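Local coordinates for protein serine-pyruvate aminotransferase (agxt) (Sulfolobus solfataricus, PDB 3ZRQ) that probably transfers amino groups between small amino acids, such as serine or alanine, and 2-oxo acids, using pyridoxal 5'-phosphate as its cofactor, at residues G218-L223 and Y240-P245; L57-G62 and G198-S203; L81-G86 and K104-S109. All blocks are in the same frame, centred on the assembly; numbering follows the deposited sequence. Where two conformers were deposited one is given.

Interaction 1. Residues G218-L223 and Y240-P245; sequences GYYLDL and YFATPP. With PMP (4'-deoxy-4'-aminopyridoxal-5'-phosphate), chain D.
Tyr219 lies against the rim of the Phe241 ring. From CB, with chi1 at -171°, the side chain leads away from its own backbone N and carries the ring to Phe241. Along that ring, CD2 meets Phe241 CZ at 3.8 Å. CE2 follows, 3.5 Å from Phe241 CE1. CZ touches the same carbon, and the tip OH ends 3.5 Å from Phe241 CE1. The two planes are inclined at 57°. Replacing Tyr219 with an alanine is likely to open a gap at the rim of Phe241 and leave that ring freer to turn.

Tyr220 reaches the other segment further along. Its CE1 packs on Ala242 CB at 3.7 Å. Its OH donates to a water lying in the ring plane, at 2.7 Å from OH. That water donates in turn to Thr243 O and to O2P of the cofactor, PMP, of chain D. Three donors grip PMP O1P: Tyr240 OH at 2.8 Å, Thr243 N, and Thr243 OG1 at 2.6 Å. The 240-245 loop thus forms part of the phosphate pocket. Gly63, Thr64, Thr138 and Gln188 of the second subunit also bond PMP.

Glu68 of the second subunit accepts from the backbone N of both Tyr219 and Tyr220. The two loops flank helix 223-234, whose Trp226 meets the Phe241 ring edge-to-face and donates from NE1 to Tyr220 O.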
loop_
_atom_site.group_PDB
_atom_site.type_symbol
_atom_site.label_atom_id
_atom_site.label_comp_id
_atom_site.label_asym_id
_atom_site.label_seq_id
_atom_site.Cartn_x
_atom_site.Cartn_y
_atom_site.Cartn_z
ATOM N N GLY A 218 -35.383 10.852 9.980
ATOM C CA GLY A 218 -35.217 11.486 8.663
ATOM C C GLY A 218 -35.073 10.405 7.606
ATOM O O GLY A 218 -35.645 9.330 7.737
ATOM N N TYR A 219 -34.303 10.664 6.553
ATOM C CA TYR A 219 -34.193 9.687 5.465
ATOM C C TYR A 219 -32.913 8.833 5.588
ATOM O O TYR A 219 -32.963 7.607 5.780
ATOM C CB TYR A 219 -34.285 10.408 4.102
ATOM C CG TYR A 219 -34.390 9.483 2.903
ATOM C CD1 TYR A 219 -35.576 8.775 2.640
ATOM C CD2 TYR A 219 -33.292 9.280 2.063
ATOM C CE1 TYR A 219 -35.672 7.921 1.532
ATOM C CE2 TYR A 219 -33.380 8.426 0.955
ATOM C CZ TYR A 219 -34.565 7.754 0.709
ATOM O OH TYR A 219 -34.631 6.924 -0.382
ATOM N N TYR A 220 -31.765 9.498 5.515
ATOM C CA TYR A 220 -30.454 8.838 5.562
ATOM C C TYR A 220 -30.243 8.024 6.844
ATOM O O TYR A 220 -29.611 6.960 6.819
ATOM C CB TYR A 220 -29.355 9.891 5.419
ATOM C CG TYR A 220 -28.014 9.336 4.932
ATOM C CD1 TYR A 220 -27.865 8.889 3.611
ATOM C CD2 TYR A 220 -26.892 9.348 5.753
ATOM C CE1 TYR A 220 -26.638 8.395 3.129
ATOM C CE2 TYR A 220 -25.648 8.876 5.287
ATOM C CZ TYR A 220 -25.522 8.398 3.985
ATOM O OH TYR A 220 -24.301 7.921 3.510
ATOM N N LEU A 221 -30.826 8.503 7.955
ATOM C CA LEU A 221 -30.564 7.880 9.261
ATOM C C LEU A 221 -31.721 7.034 9.791
ATOM O O LEU A 221 -31.719 6.605 10.949
ATOM C CB LEU A 221 -30.109 8.928 10.283
ATOM C CG LEU A 221 -28.844 9.714 9.865
ATOM C CD1 LEU A 221 -28.480 10.723 10.984
ATOM C CD2 LEU A 221 -27.651 8.762 9.579
ATOM N N ASP A 222 -32.700 6.779 8.933
ATOM C CA ASP A 222 -33.746 5.805 9.250
ATOM C C ASP A 222 -33.177 4.393 9.051
ATOM O O ASP A 222 -32.837 3.977 7.919
ATOM C CB ASP A 222 -34.975 6.044 8.362
ATOM C CG ASP A 222 -36.194 5.149 8.747
ATOM O OD1 ASP A 222 -36.058 4.185 9.551
ATOM O OD2 ASP A 222 -37.296 5.453 8.225
ATOM N N LEU A 223 -33.048 3.663 10.147
ATOM C CA LEU A 223 -32.477 2.334 10.107
ATOM C C LEU A 223 -33.263 1.356 9.205
ATOM O O LEU A 223 -32.672 0.368 8.713
ATOM C CB LEU A 223 -32.343 1.746 11.508
ATOM C CG LEU A 223 -31.336 2.436 12.438
ATOM C CD1 LEU A 223 -31.374 1.759 13.828
ATOM C CD2 LEU A 223 -29.892 2.391 11.829
ATOM N N TYR A 240 -28.996 -2.062 -2.574
ATOM C CA TYR A 240 -28.578 -0.671 -2.564
ATOM C C TYR A 240 -29.582 0.229 -1.865
ATOM O O TYR A 240 -30.755 0.288 -2.248
ATOM C CB TYR A 240 -28.305 -0.161 -3.987
ATOM C CG TYR A 240 -28.050 1.318 -4.051
ATOM C CD1 TYR A 240 -26.805 1.854 -3.677
ATOM C CD2 TYR A 240 -29.062 2.195 -4.438
ATOM C CE1 TYR A 240 -26.582 3.237 -3.725
ATOM C CE2 TYR A 240 -28.849 3.581 -4.472
ATOM C CZ TYR A 240 -27.615 4.082 -4.115
ATOM O OH TYR A 240 -27.438 5.442 -4.173
ATOM N N PHE A 241 -29.129 0.945 -0.840
ATOM C CA PHE A 241 -29.919 2.063 -0.350
ATOM C C PHE A 241 -29.200 3.350 -0.742
ATOM O O PHE A 241 -29.728 4.186 -1.475
ATOM C CB PHE A 241 -30.147 2.027 1.173
ATOM C CG PHE A 241 -30.676 3.354 1.707
ATOM C CD1 PHE A 241 -31.797 3.941 1.131
ATOM C CD2 PHE A 241 -30.022 4.024 2.750
ATOM C CE1 PHE A 241 -32.288 5.186 1.569
ATOM C CE2 PHE A 241 -30.495 5.278 3.214
ATOM C CZ PHE A 241 -31.629 5.865 2.629
ATOM N N ALA A 242 -27.999 3.519 -0.191
ATOM C CA ALA A 242 -27.175 4.707 -0.489
ATOM C C ALA A 242 -25.746 4.189 -0.432
ATOM O O ALA A 242 -25.482 3.176 0.241
ATOM C CB ALA A 242 -27.417 5.804 0.555
ATOM N N THR A 243 -24.824 4.808 -1.172
ATOM C CA THR A 243 -23.460 4.233 -1.255
ATOM C C THR A 243 -22.766 4.249 0.130
ATOM O O THR A 243 -22.673 5.309 0.724
ATOM C CB THR A 243 -22.613 5.005 -2.253
ATOM O OG1 THR A 243 -23.273 4.945 -3.533
ATOM C CG2 THR A 243 -21.186 4.377 -2.367
ATOM N N PRO A 244 -22.328 3.085 0.640
ATOM C CA PRO A 244 -21.587 3.046 1.916
ATOM C C PRO A 244 -20.092 3.326 1.698
ATOM O O PRO A 244 -19.657 3.376 0.546
ATOM C CB PRO A 244 -21.774 1.602 2.395
ATOM C CG PRO A 244 -21.984 0.820 1.107
ATOM C CD PRO A 244 -22.546 1.734 0.075
ATOM N N PRO A 245 -19.318 3.543 2.784
ATOM C CA PRO A 245 -17.869 3.767 2.636
ATOM C C PRO A 245 -17.197 2.417 2.342
ATOM O O PRO A 245 -16.688 1.754 3.266
ATOM C CB PRO A 245 -17.459 4.319 4.008
ATOM C CG PRO A 245 -18.735 4.790 4.667
ATOM C CD PRO A 245 -19.765 3.808 4.158
HETATM N N1 PMP D . -27.642 11.377 -7.089
HETATM C C2 PMP D . -27.294 10.635 -8.195
HETATM C C2A PMP D . -27.435 11.326 -9.534
HETATM C C3 PMP D . -26.610 9.422 -8.032
HETATM O O3 PMP D . -26.021 8.751 -9.083
HETATM C C4 PMP D . -26.534 8.868 -6.746
HETATM C C4A PMP D . -26.021 7.476 -6.519
HETATM N N4A PMP D . -24.994 7.125 -7.462
HETATM C C5 PMP D . -26.997 9.589 -5.653
HETATM C C6 PMP D . -27.591 10.827 -5.838
HETATM C C5A PMP D . -26.898 9.005 -4.245
HETATM O O4P PMP D . -25.531 9.050 -3.879
HETATM P P PMP D . -24.955 8.110 -2.730
HETATM O O1P PMP D . -25.209 6.670 -3.118
HETATM O O2P PMP D . -25.696 8.437 -1.457
HETATM O O3P PMP D . -23.470 8.448 -2.641
HETATM O O HOH W 1 -24.277 7.514 0.796
#

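Interaction 2. Residues L57-G62 and G198-S203; sequences LIIPGG and GLLLLS. With PMP (4'-deoxy-4'-aminopyridoxal-5'-phosphate), chain C.
Leu57 N donates to Leu200 O at 2.8 Å, with an N-H...O angle of 163°. Leu200 N returns a bond to Leu57 O, closing a hydrogen-bonded antiparallel pair. Ile59 and Gly198 form the next such pair: Ile59 N donates to Gly198 O at 2.9 Å, and Gly198 N donates back to Ile59 O, a more bent bond. Between them Ile58 faces Leu199 as a non-hydrogen-bonded pair. The strand axes run antiparallel at 158°.

Ile58 runs beside Leu199 on one face of the sheet, with Ile58 CG1 4.2 Å from Leu199 CG. Helix 31-48 covers this face. Leu57, Ile59 and Leu200 are on the other face, under helices 63-69 and 223-234. With chi1 at 67°, Ile59 CG1 is wedged between N and C of its own backbone, and CD1 reaches Leu200 CD1 at 4.0 Å. Leu57 CD1 meets Leu202 CD1 at 4.1 Å.

At Pro60 the chain turns a corner, and Gly62 O comes within 3.4 Å of Gly198 CA. A CB on Gly198 would collide with that oxygen. A CB on Gly62 would clash with O3P of PMP of chain C; Gly62 CA itself is 3.7 Å from O3P. Gly62 is the N-cap residue of helix 63-69, which begins with the cofactor-binding Gly63 and Thr64. Strand 196-202 runs antiparallel to its neighbours, and strand 55-59 leads into a helix whose N-terminus faces the phosphate; both are characteristic of the large domain of fold-type I pyridoxal-phosphate enzymes.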
loop_
_atom_site.group_PDB
_atom_site.type_symbol
_atom_site.label_atom_id
_atom_site.label_comp_id
_atom_site.label_asym_id
_atom_site.label_seq_id
_atom_site.Cartn_x
_atom_site.Cartn_y
_atom_site.Cartn_z
ATOM N N LEU A 57 -26.154 -3.598 12.339
ATOM C CA LEU A 57 -26.171 -2.672 11.206
ATOM C C LEU A 57 -24.891 -1.845 11.225
ATOM O O LEU A 57 -24.387 -1.476 12.295
ATOM C CB LEU A 57 -27.378 -1.725 11.240
ATOM C CG LEU A 57 -28.770 -2.377 11.138
ATOM C CD1 LEU A 57 -29.317 -2.469 12.521
ATOM C CD2 LEU A 57 -29.729 -1.606 10.235
ATOM N N ILE A 58 -24.379 -1.582 10.034
ATOM C CA ILE A 58 -23.200 -0.754 9.864
ATOM C C ILE A 58 -23.627 0.334 8.904
ATOM O O ILE A 58 -24.034 0.054 7.777
ATOM C CB ILE A 58 -22.001 -1.597 9.360
ATOM C CG1 ILE A 58 -21.633 -2.677 10.407
ATOM C CG2 ILE A 58 -20.814 -0.684 9.019
ATOM C CD1 ILE A 58 -20.623 -3.730 9.933
ATOM N N ILE A 59 -23.572 1.578 9.368
ATOM C CA ILE A 59 -24.072 2.731 8.604
ATOM C C ILE A 59 -22.971 3.769 8.420
ATOM O O ILE A 59 -21.963 3.744 9.137
ATOM C CB ILE A 59 -25.323 3.398 9.263
ATOM C CG1 ILE A 59 -24.983 4.076 10.624
ATOM C CG2 ILE A 59 -26.459 2.356 9.404
ATOM C CD1 ILE A 59 -26.140 4.919 11.254
ATOM N N PRO A 60 -23.138 4.667 7.433
ATOM C CA PRO A 60 -22.105 5.714 7.278
ATOM C C PRO A 60 -22.084 6.765 8.409
ATOM O O PRO A 60 -23.128 7.085 9.009
ATOM C CB PRO A 60 -22.469 6.393 5.953
ATOM C CG PRO A 60 -23.432 5.466 5.264
ATOM C CD PRO A 60 -24.155 4.709 6.363
ATOM N N GLY A 61 -20.884 7.282 8.674
ATOM C CA GLY A 61 -20.676 8.458 9.538
ATOM C C GLY A 61 -19.831 8.067 10.740
ATOM O O GLY A 61 -18.600 7.973 10.654
ATOM N N GLY A 62 -20.486 7.828 11.870
ATOM C CA GLY A 62 -19.752 7.407 13.089
ATOM C C GLY A 62 -20.647 7.285 14.299
ATOM O O GLY A 62 -21.843 6.998 14.175
ATOM N N GLY A 198 -20.710 4.231 11.658
ATOM C CA GLY A 198 -21.418 3.890 12.912
ATOM C C GLY A 198 -21.879 2.427 12.912
ATOM O O GLY A 198 -22.204 1.877 11.859
ATOM N N LEU A 199 -21.855 1.793 14.073
ATOM C CA LEU A 199 -22.208 0.363 14.210
ATOM C C LEU A 199 -23.256 0.173 15.292
ATOM O O LEU A 199 -23.110 0.713 16.386
ATOM C CB LEU A 199 -20.985 -0.478 14.560
ATOM C CG LEU A 199 -19.866 -0.542 13.509
ATOM C CD1 LEU A 199 -18.926 0.614 13.719
ATOM C CD2 LEU A 199 -19.116 -1.862 13.629
ATOM N N LEU A 200 -24.292 -0.620 15.012
ATOM C CA LEU A 200 -25.419 -0.756 15.943
ATOM C C LEU A 200 -25.798 -2.210 16.022
ATOM O O LEU A 200 -25.726 -2.916 15.025
ATOM C CB LEU A 200 -26.652 0.026 15.463
ATOM C CG LEU A 200 -26.492 1.552 15.289
ATOM C CD1 LEU A 200 -26.235 1.884 13.804
ATOM C CD2 LEU A 200 -27.738 2.265 15.768
ATOM N N LEU A 201 -26.214 -2.632 17.203
ATOM C CA LEU A 201 -26.763 -3.977 17.398
ATOM C C LEU A 201 -28.131 -3.841 18.058
ATOM O O LEU A 201 -28.247 -3.236 19.124
ATOM C CB LEU A 201 -25.845 -4.784 18.302
ATOM C CG LEU A 201 -26.326 -6.228 18.424
ATOM C CD1 LEU A 201 -25.893 -7.034 17.184
ATOM C CD2 LEU A 201 -25.813 -6.822 19.728
ATOM N N LEU A 202 -29.152 -4.407 17.419
ATOM C CA LEU A 202 -30.524 -4.207 17.867
ATOM C C LEU A 202 -31.115 -5.485 18.414
ATOM O O LEU A 202 -30.882 -6.579 17.853
ATOM C CB LEU A 202 -31.389 -3.684 16.723
ATOM C CG LEU A 202 -31.506 -2.162 16.607
ATOM C CD1 LEU A 202 -30.143 -1.478 16.388
ATOM C CD2 LEU A 202 -32.447 -1.813 15.469
ATOM N N SER A 203 -31.873 -5.336 19.503
ATOM C CA SER A 203 -32.610 -6.448 20.094
ATOM C C SER A 203 -33.778 -6.840 19.193
ATOM O O SER A 203 -34.188 -6.065 18.318
ATOM C CB SER A 203 -33.142 -6.057 21.464
ATOM O OG SER A 203 -34.183 -5.106 21.318
HETATM N N1 PMP C . -19.875 9.013 22.000
HETATM C C2 PMP C . -18.650 9.058 22.594
HETATM C C2A PMP C . -18.519 8.434 23.956
HETATM C C3 PMP C . -17.532 9.529 21.898
HETATM O O3 PMP C . -16.304 9.414 22.463
HETATM C C4 PMP C . -17.744 10.117 20.640
HETATM C C4A PMP C . -16.680 10.936 19.963
HETATM N N4A PMP C . -15.478 10.217 19.867
HETATM C C5 PMP C . -19.023 10.084 20.063
HETATM C C6 PMP C . -20.088 9.537 20.762
HETATM C C5A PMP C . -19.316 10.607 18.661
HETATM O O4P PMP C . -18.634 9.766 17.736
HETATM P P PMP C . -18.234 10.348 16.287
HETATM O O1P PMP C . -17.229 11.468 16.451
HETATM O O2P PMP C . -19.491 10.861 15.605
HETATM O O3P PMP C . -17.655 9.168 15.555
#

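Interaction 3. Residues L81-G86 and K104-S109; sequences LVVSNG and KVLRPS
Leu81 runs beside Lys104 on the same face of the sheet. A chi1 of -179° turns its branch past the carbonyl side, and CD1 bends over the neighbouring strand. There CD1 touches Lys104 CG at 3.8 Å and Leu106 CG at 3.9 Å. Val82 holds the parallel register with both its N and its O. Its N donates to Lys104 O at 2.9 Å, and its O accepts from Leu106 N. On the opposite face from Leu81, Val82 CB packs on Val105 CG2 at 4.1 Å. Val83 returns to the Leu81 face, where CG2 only loosely approaches Leu106 CD1.

Ser84 N donates to Leu106 O at 2.9 Å, which extends the ladder past the strand end. Ser84 CB rests on Val105 CG1 at 3.8 Å, and Pro108 CD lies 3.2 Å from Ser84 O. Asp90 bonds both Ser84 OG and Arg107 NE, and with Glu93 on Arg107 NH2 it holds the guanidinium flat over Val105 CG1. Asn85 crosses Pro108 at about a right angle, with OD1 3.4 Å from Pro108 CG; OD1 also accepts from Val114 N, and ND2 bonds to Glu144.

The two strands and helix 87-96 make a beta-alpha-beta unit, with that helix on the Val82 and Val105 face and helix 116-125 on the Leu81 and Val83 face. Strand 79-83 lies between strand 128-134 and strand 102-106, the outermost strand within the chain.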
loop_
_atom_site.group_PDB
_atom_site.type_symbol
_atom_site.label_atom_id
_atom_site.label_comp_id
_atom_site.label_asym_id
_atom_site.label_seq_id
_atom_site.Cartn_x
_atom_site.Cartn_y
_atom_site.Cartn_z
ATOM N N LEU A 81 -35.241 9.426 28.897
ATOM C CA LEU A 81 -34.291 9.756 29.975
ATOM C C LEU A 81 -32.832 9.554 29.507
ATOM O O LEU A 81 -32.484 8.468 29.069
ATOM C CB LEU A 81 -34.546 8.855 31.189
ATOM C CG LEU A 81 -33.641 9.104 32.412
ATOM C CD1 LEU A 81 -33.886 10.465 33.001
ATOM C CD2 LEU A 81 -33.847 8.023 33.454
ATOM N N VAL A 82 -32.044 10.615 29.565
ATOM C CA VAL A 82 -30.599 10.564 29.281
ATOM C C VAL A 82 -29.792 10.591 30.595
ATOM O O VAL A 82 -29.931 11.516 31.410
ATOM C CB VAL A 82 -30.157 11.787 28.462
ATOM C CG1 VAL A 82 -28.612 11.779 28.249
ATOM C CG2 VAL A 82 -30.884 11.823 27.091
ATOM N N VAL A 83 -28.941 9.581 30.781
ATOM C CA VAL A 83 -28.035 9.544 31.936
ATOM C C VAL A 83 -26.671 10.016 31.455
ATOM O O VAL A 83 -25.961 9.281 30.766
ATOM C CB VAL A 83 -27.984 8.124 32.518
ATOM C CG1 VAL A 83 -27.029 8.045 33.714
ATOM C CG2 VAL A 83 -29.381 7.674 32.919
ATOM N N SER A 84 -26.355 11.269 31.748
ATOM C CA SER A 84 -25.194 11.909 31.157
ATOM C C SER A 84 -24.096 12.218 32.160
ATOM O O SER A 84 -24.308 12.996 33.104
ATOM C CB SER A 84 -25.589 13.222 30.516
ATOM O OG SER A 84 -24.422 13.977 30.250
ATOM N N ASN A 85 -22.912 11.678 31.881
ATOM C CA ASN A 85 -21.723 11.920 32.690
ATOM C C ASN A 85 -20.809 12.994 32.137
ATOM O O ASN A 85 -19.777 13.292 32.735
ATOM C CB ASN A 85 -20.979 10.601 32.923
ATOM C CG ASN A 85 -21.815 9.639 33.694
ATOM O OD1 ASN A 85 -22.596 10.070 34.587
ATOM N ND2 ASN A 85 -21.719 8.338 33.375
ATOM N N GLY A 86 -21.179 13.586 31.001
ATOM C CA GLY A 86 -20.399 14.668 30.441
ATOM C C GLY A 86 -20.741 14.951 28.979
ATOM O O GLY A 86 -21.876 14.757 28.573
ATOM N N LYS A 104 -35.582 14.312 29.594
ATOM C CA LYS A 104 -35.082 14.616 30.933
ATOM C C LYS A 104 -33.647 14.058 31.039
ATOM O O LYS A 104 -33.393 12.947 30.594
ATOM C CB LYS A 104 -36.006 13.941 31.960
ATOM C CG LYS A 104 -35.511 13.877 33.386
ATOM C CD LYS A 104 -35.689 15.165 34.116
ATOM C CE LYS A 104 -35.567 14.911 35.615
ATOM N NZ LYS A 104 -35.881 16.171 36.318
ATOM N N VAL A 105 -32.732 14.825 31.634
ATOM C CA VAL A 105 -31.310 14.422 31.764
ATOM C C VAL A 105 -30.914 14.363 33.254
ATOM O O VAL A 105 -31.179 15.310 33.993
ATOM C CB VAL A 105 -30.360 15.447 31.079
ATOM C CG1 VAL A 105 -28.893 14.945 31.123
ATOM C CG2 VAL A 105 -30.775 15.701 29.613
ATOM N N LEU A 106 -30.286 13.262 33.681
ATOM C CA LEU A 106 -29.631 13.202 35.001
ATOM C C LEU A 106 -28.135 13.416 34.821
ATOM O O LEU A 106 -27.528 12.837 33.896
ATOM C CB LEU A 106 -29.858 11.830 35.636
ATOM C CG LEU A 106 -31.304 11.355 35.806
ATOM C CD1 LEU A 106 -31.279 9.901 36.296
ATOM C CD2 LEU A 106 -32.006 12.267 36.787
ATOM N N ARG A 107 -27.540 14.265 35.666
ATOM C CA ARG A 107 -26.095 14.513 35.639
ATOM C C ARG A 107 -25.505 14.382 37.062
ATOM O O ARG A 107 -26.185 14.712 38.055
ATOM C CB ARG A 107 -25.799 15.922 35.106
ATOM C CG ARG A 107 -26.257 16.153 33.653
ATOM C CD ARG A 107 -25.797 17.497 33.129
ATOM N NE ARG A 107 -26.100 17.601 31.688
ATOM C CZ ARG A 107 -27.241 18.059 31.178
ATOM N NH1 ARG A 107 -28.221 18.509 31.965
ATOM N NH2 ARG A 107 -27.409 18.073 29.854
ATOM N N PRO A 108 -24.264 13.878 37.176
ATOM C CA PRO A 108 -23.603 13.809 38.484
ATOM C C PRO A 108 -22.722 15.024 38.695
ATOM O O PRO A 108 -22.729 15.934 37.861
ATOM C CB PRO A 108 -22.762 12.549 38.351
ATOM C CG PRO A 108 -22.309 12.560 36.896
ATOM C CD PRO A 108 -23.420 13.285 36.114
ATOM N N SER A 109 -21.999 15.091 39.826
ATOM C CA SER A 109 -20.973 16.132 40.014
ATOM C C SER A 109 -19.868 15.949 38.964
ATOM O O SER A 109 -19.707 14.864 38.435
ATOM C CB SER A 109 -20.387 16.079 41.434
ATOM O OG SER A 109 -21.422 16.005 42.409
#

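In the fold
Interactions 1 and 2 are neighbours, with centres about 11 Å apart. They pack directly: Tyr220 OH is 3.1 Å from Pro60 CG, and Leu223 lies against Leu57 and Leu202. They serve two different cofactor sites. Interaction 1 reaches the phosphate of one PMP from across the subunit interface, and interaction 2 borders the other PMP within its own subunit. Each site therefore draws on two chains. Interactions 2 and 3 belong to the same seven-stranded sheet, near its two ends, with centres about 23 Å apart. Interaction 3 is nested in the sequence between the segments of interaction 2. Its Asn85 side chain is still about 10 Å from a bound PMP.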